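RILP-like protein 2 (Mus musculus, PDB 4KP3) helps shape cells and neurons, positively regulating the establishment and maintenance of dendritic spines, and takes part in protein transport, including export from primary cilia. Local coordinates at residues Phe62-Val65 with Arg66-Met70; Glu83-Arg86 with Met87-Asp90. All blocks are in the same frame, centred on the assembly; numbering follows the deposited sequence.

Contact 1 (Phe62-Val65 with Arg66-Met70); sequences FKIV and RVMEM
Glu-69 reaches back along helix 55-100 to Val-65, one turn earlier, and shows how a single side chain can serve its own helix and a partner protein at once. Its CB lies 3.4 Å from Val-65 O, the same carbonyl oxygen that accepts the Glu-69 backbone N-H at 2.8 Å. CG lies opposite the carbonyl carbon of its own residue, next to the backbone N (chi1 -78°), and so comes beside that oxygen as well; the chain then runs out straight. CD and OE2 pass obliquely across the Val-65 methyl CG1, with OE2 3.8 Å from it. At the tip the two oxygens divide the work: OE2 is hydrogen-bonded to a polar side chain of another protein in the assembly, while OE1 forms a long salt bridge of 3.5 Å with Arg-66 NE, less certain because Arg-66 is modelled in two conformers and this is one of them. Four successive i to i+4 backbone bonds, from Arg-66 N to Phe-62 O through to Glu-69 N to Val-65 O, make this regular alpha-helix, here in the RH1 domain, the part of the longer protein present in this chain. Around the helix from the glutamate, Ile-64 and Met-68 lie side by side and point the same way, Ile-64 CG2 being 4.2 Å from Met-68 CG. The two cover a face packed against helix 34-49, at Val-44 and Leu-48 for Ile-64 and at Val-37 and Ser-41 for Met-68. Ile-64 and Val-67 also pack on their own counterparts in the second subunit, where Lys-63 NZ makes a salt bridge with Glu-47 and Arg-66 NH1, in the same conformer, bonds to Leu-25 O.

Contact 2 (Glu83-Arg86 with Met87-Asp90); sequences EELR and MERD
Asp-90 N donates to Arg-86 O at 2.9 Å, with an N-H...O angle of 159°, and the carboxylate of the same residue folds back over that oxygen without bonding to it. With chi1 at -65°, Asp-90 CG swings back toward the preceding turn and comes to 3.0 Å from Arg-86 O. Met-87 N, Glu-88 N and Arg-89 N bond likewise to Glu-83 O, Glu-84 O and Leu-85 O, as in a regular alpha-helix. Asp-90 OD1 turns to the neighbouring Arg-89, whose NE donates to it at 3.0 Å on the anti side, 30° out of the carboxylate plane, and whose NH2 adds a weak second bond. The arginine chain, bent at chi2 and chi3, curls to make this salt bridge. It also brings NH2 to 4.2 Å from Arg-86 NE, at the edge of that guanidinium and near its plane; the two side chains run side by side in the same direction, their guanidinium planes 29° apart. Around the helix, Glu-84 and Met-87 cross at about a right angle, with the glutamate carboxylate beside the methyl CE. Glu-84 OE2 also faces Glu-88 OE2 at 3.7 Å, but Glu-88 has a stronger partner: its OE1 forms a salt bridge with Arg-89 of the second subunit. Arg-86 and Arg-89 each pack on Leu-85 of that subunit, consistent with a dimeric coiled coil in which Leu-85 sits in the interface and the Glu-88 salt bridge links the helices. Each like-charged pair thus has an opposite charge at hand: Asp-90 probably eases part of the repulsion between Arg-86 and Arg-89, and Arg-89 of the second subunit some of that between Glu-84 and Glu-88.

Each contact joins successive turns of helix 55-100 within the RH1 domain, and the two lie in series along it, nearest atoms about 17 Å apart, on opposite sides of the chain's centre; both touch the second subunit. Contact 1 is mostly buried: helix 34-49, the second subunit and the chain of another protein all bear on it, and aliphatic and methionine side chains do much of the packing. Contact 2 is largely a surface contact, where Leu-85 is the one buried residue and charged side chains prevail. The same backbone pattern thus carries different chemistry, apolar packing with a few directed polar links at 62-70, and ion pairs beside like-charge neighbours at 83-90.

Contact 1 (Phe62-Val65 with Arg66-Met70)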
loop_
_atom_site.group_PDB
_atom_site.type_symbol
_atom_site.label_atom_id
_atom_site.label_comp_id
_atom_site.label_asym_id
_atom_site.label_seq_id
_atom_site.Cartn_x
_atom_site.Cartn_y
_atom_site.Cartn_z
ATOM N N PHE E 62 -5.789 1.340 -5.949
ATOM C CA PHE E 62 -7.131 1.517 -5.409
ATOM C C PHE E 62 -7.404 0.634 -4.201
ATOM O O PHE E 62 -8.281 0.935 -3.390
ATOM C CB PHE E 62 -8.185 1.342 -6.501
ATOM C CG PHE E 62 -8.255 2.512 -7.434
ATOM C CD1 PHE E 62 -8.852 3.695 -7.027
ATOM C CD2 PHE E 62 -7.684 2.453 -8.694
ATOM C CE1 PHE E 62 -8.905 4.792 -7.874
ATOM C CE2 PHE E 62 -7.732 3.544 -9.542
ATOM C CZ PHE E 62 -8.345 4.715 -9.133
ATOM N N LYS E 63 -6.633 -0.442 -4.073
ATOM C CA LYS E 63 -6.710 -1.297 -2.897
ATOM C C LYS E 63 -6.080 -0.567 -1.705
ATOM O O LYS E 63 -6.621 -0.575 -0.598
ATOM C CB LYS E 63 -6.014 -2.633 -3.174
ATOM C CG LYS E 63 -6.315 -3.717 -2.170
ATOM C CD LYS E 63 -6.209 -5.101 -2.802
ATOM C CE LYS E 63 -7.154 -5.233 -3.988
ATOM N NZ LYS E 63 -7.146 -6.604 -4.574
ATOM N N ILE E 64 -4.948 0.086 -1.951
ATOM C CA ILE E 64 -4.300 0.925 -0.945
ATOM C C ILE E 64 -5.163 2.138 -0.577
ATOM O O ILE E 64 -5.180 2.558 0.580
ATOM C CB ILE E 64 -2.891 1.369 -1.405
ATOM C CG1 ILE E 64 -1.978 0.152 -1.541
ATOM C CG2 ILE E 64 -2.274 2.366 -0.432
ATOM C CD1 ILE E 64 -0.666 0.457 -2.224
ATOM N N VAL E 65 -5.885 2.694 -1.549
ATOM C CA VAL E 65 -6.829 3.771 -1.252
ATOM C C VAL E 65 -7.841 3.308 -0.198
ATOM O O VAL E 65 -8.103 4.014 0.780
ATOM C CB VAL E 65 -7.575 4.276 -2.518
ATOM C CG1 VAL E 65 -8.749 5.162 -2.132
ATOM C CG2 VAL E 65 -6.628 5.027 -3.449
ATOM N N ARG E 66 -8.384 2.109 -0.390
ATOM C CA ARG E 66 -9.358 1.546 0.544
ATOM C C ARG E 66 -8.758 1.367 1.941
ATOM O O ARG E 66 -9.394 1.689 2.943
ATOM C CB ARG E 66 -9.895 0.211 0.020
ATOM C CG ARG E 66 -10.937 -0.452 0.914
ATOM C CD ARG E 66 -12.220 0.368 1.010
ATOM N NE ARG E 66 -12.777 0.682 -0.304
ATOM C CZ ARG E 66 -13.574 -0.127 -0.994
ATOM N NH1 ARG E 66 -13.909 -1.312 -0.500
ATOM N NH2 ARG E 66 -14.031 0.245 -2.182
ATOM N N VAL E 67 -7.532 0.853 2.003
ATOM C CA VAL E 67 -6.853 0.685 3.284
ATOM C C VAL E 67 -6.672 2.026 4.001
ATOM O O VAL E 67 -6.935 2.133 5.198
ATOM C CB VAL E 67 -5.488 -0.035 3.122
ATOM C CG1 VAL E 67 -4.627 0.131 4.369
ATOM C CG2 VAL E 67 -5.698 -1.514 2.820
ATOM N N MET E 68 -6.238 3.047 3.266
ATOM C CA MET E 68 -6.038 4.373 3.844
ATOM C C MET E 68 -7.364 4.995 4.284
ATOM O O MET E 68 -7.429 5.660 5.319
ATOM C CB MET E 68 -5.303 5.299 2.863
ATOM C CG MET E 68 -3.905 4.835 2.495
ATOM S SD MET E 68 -2.838 4.682 3.938
ATOM C CE MET E 68 -2.887 6.341 4.598
ATOM N N GLU E 69 -8.413 4.776 3.493
ATOM C CA GLU E 69 -9.769 5.183 3.866
ATOM C C GLU E 69 -10.192 4.592 5.214
ATOM O O GLU E 69 -10.745 5.294 6.070
ATOM C CB GLU E 69 -10.773 4.781 2.777
ATOM C CG GLU E 69 -10.775 5.691 1.553
ATOM C CD GLU E 69 -11.661 5.185 0.426
ATOM O OE1 GLU E 69 -11.999 3.984 0.414
ATOM O OE2 GLU E 69 -12.017 5.994 -0.455
ATOM N N MET E 70 -9.922 3.302 5.402
ATOM C CA MET E 70 -10.287 2.625 6.643
ATOM C C MET E 70 -9.464 3.175 7.792
ATOM O O MET E 70 -9.971 3.356 8.899
ATOM C CB MET E 70 -10.116 1.107 6.516
ATOM C CG MET E 70 -11.090 0.490 5.523
ATOM S SD MET E 70 -10.956 -1.293 5.358
ATOM C CE MET E 70 -9.223 -1.461 4.996
#

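Contact 2 (Glu83-Arg86 with Met87-Asp90)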
loop_
_atom_site.group_PDB
_atom_site.type_symbol
_atom_site.label_atom_id
_atom_site.label_comp_id
_atom_site.label_asym_id
_atom_site.label_seq_id
_atom_site.Cartn_x
_atom_site.Cartn_y
_atom_site.Cartn_z
ATOM N N GLU E 83 -12.776 12.901 22.266
ATOM C CA GLU E 83 -12.934 14.326 22.551
ATOM C C GLU E 83 -14.290 14.666 23.179
ATOM O O GLU E 83 -14.356 15.428 24.148
ATOM C CB GLU E 83 -12.708 15.166 21.293
ATOM C CG GLU E 83 -12.774 16.660 21.551
ATOM C CD GLU E 83 -11.859 17.091 22.683
ATOM O OE1 GLU E 83 -12.362 17.655 23.678
ATOM O OE2 GLU E 83 -10.634 16.867 22.577
ATOM N N GLU E 84 -15.365 14.101 22.633
ATOM C CA GLU E 84 -16.706 14.365 23.153
ATOM C C GLU E 84 -16.874 13.808 24.562
ATOM O O GLU E 84 -17.443 14.466 25.437
ATOM C CB GLU E 84 -17.791 13.809 22.222
ATOM C CG GLU E 84 -19.189 13.784 22.841
ATOM C CD GLU E 84 -19.700 15.169 23.243
ATOM O OE1 GLU E 84 -19.432 16.146 22.512
ATOM O OE2 GLU E 84 -20.374 15.280 24.290
ATOM N N LEU E 85 -16.361 12.602 24.785
ATOM C CA LEU E 85 -16.426 12.001 26.110
ATOM C C LEU E 85 -15.602 12.791 27.129
ATOM O O LEU E 85 -15.978 12.874 28.296
ATOM C CB LEU E 85 -16.019 10.522 26.075
ATOM C CG LEU E 85 -17.157 9.558 25.719
ATOM C CD1 LEU E 85 -16.645 8.150 25.456
ATOM C CD2 LEU E 85 -18.215 9.543 26.819
ATOM N N ARG E 86 -14.499 13.391 26.685
ATOM C CA ARG E 86 -13.660 14.191 27.584
ATOM C C ARG E 86 -14.383 15.426 28.112
ATOM O O ARG E 86 -14.345 15.700 29.311
ATOM C CB ARG E 86 -12.332 14.583 26.923
ATOM C CG ARG E 86 -11.368 13.418 26.782
ATOM C CD ARG E 86 -9.952 13.777 27.191
ATOM N NE ARG E 86 -9.199 12.583 27.573
ATOM C CZ ARG E 86 -8.310 11.971 26.797
ATOM N NH1 ARG E 86 -8.040 12.445 25.589
ATOM N NH2 ARG E 86 -7.682 10.888 27.238
ATOM N N MET E 87 -15.042 16.162 27.220
ATOM C CA MET E 87 -15.836 17.323 27.617
ATOM C C MET E 87 -16.919 16.930 28.611
ATOM O O MET E 87 -17.046 17.522 29.683
ATOM C CB MET E 87 -16.502 17.959 26.401
ATOM C CG MET E 87 -15.575 18.747 25.501
ATOM S SD MET E 87 -16.525 19.702 24.300
ATOM C CE MET E 87 -17.626 18.429 23.701
ATOM N N GLU E 88 -17.699 15.925 28.232
ATOM C CA GLU E 88 -18.797 15.436 29.053
ATOM C C GLU E 88 -18.301 15.057 30.439
ATOM O O GLU E 88 -18.903 15.422 31.449
ATOM C CB GLU E 88 -19.411 14.214 28.388
ATOM C CG GLU E 88 -20.910 14.222 28.335
ATOM C CD GLU E 88 -21.447 12.950 27.731
ATOM O OE1 GLU E 88 -22.365 12.355 28.334
ATOM O OE2 GLU E 88 -20.945 12.542 26.660
ATOM N N ARG E 89 -17.192 14.327 30.470
ATOM C CA ARG E 89 -16.581 13.880 31.712
ATOM C C ARG E 89 -16.099 15.063 32.553
ATOM O O ARG E 89 -16.292 15.077 33.768
ATOM C CB ARG E 89 -15.431 12.909 31.404
ATOM C CG ARG E 89 -14.887 12.133 32.592
ATOM C CD ARG E 89 -13.834 12.926 33.352
ATOM N NE ARG E 89 -12.872 13.557 32.453
ATOM C CZ ARG E 89 -11.725 12.999 32.079
ATOM N NH1 ARG E 89 -11.401 11.797 32.533
ATOM N NH2 ARG E 89 -10.904 13.641 31.256
ATOM N N ASP E 90 -15.463 16.043 31.916
ATOM C CA ASP E 90 -15.003 17.228 32.640
ATOM C C ASP E 90 -16.185 17.987 33.238
ATOM O O ASP E 90 -16.165 18.359 34.413
ATOM C CB ASP E 90 -14.191 18.159 31.732
ATOM C CG ASP E 90 -12.898 17.530 31.249
ATOM O OD1 ASP E 90 -12.476 16.507 31.829
ATOM O OD2 ASP E 90 -12.303 18.063 30.284
#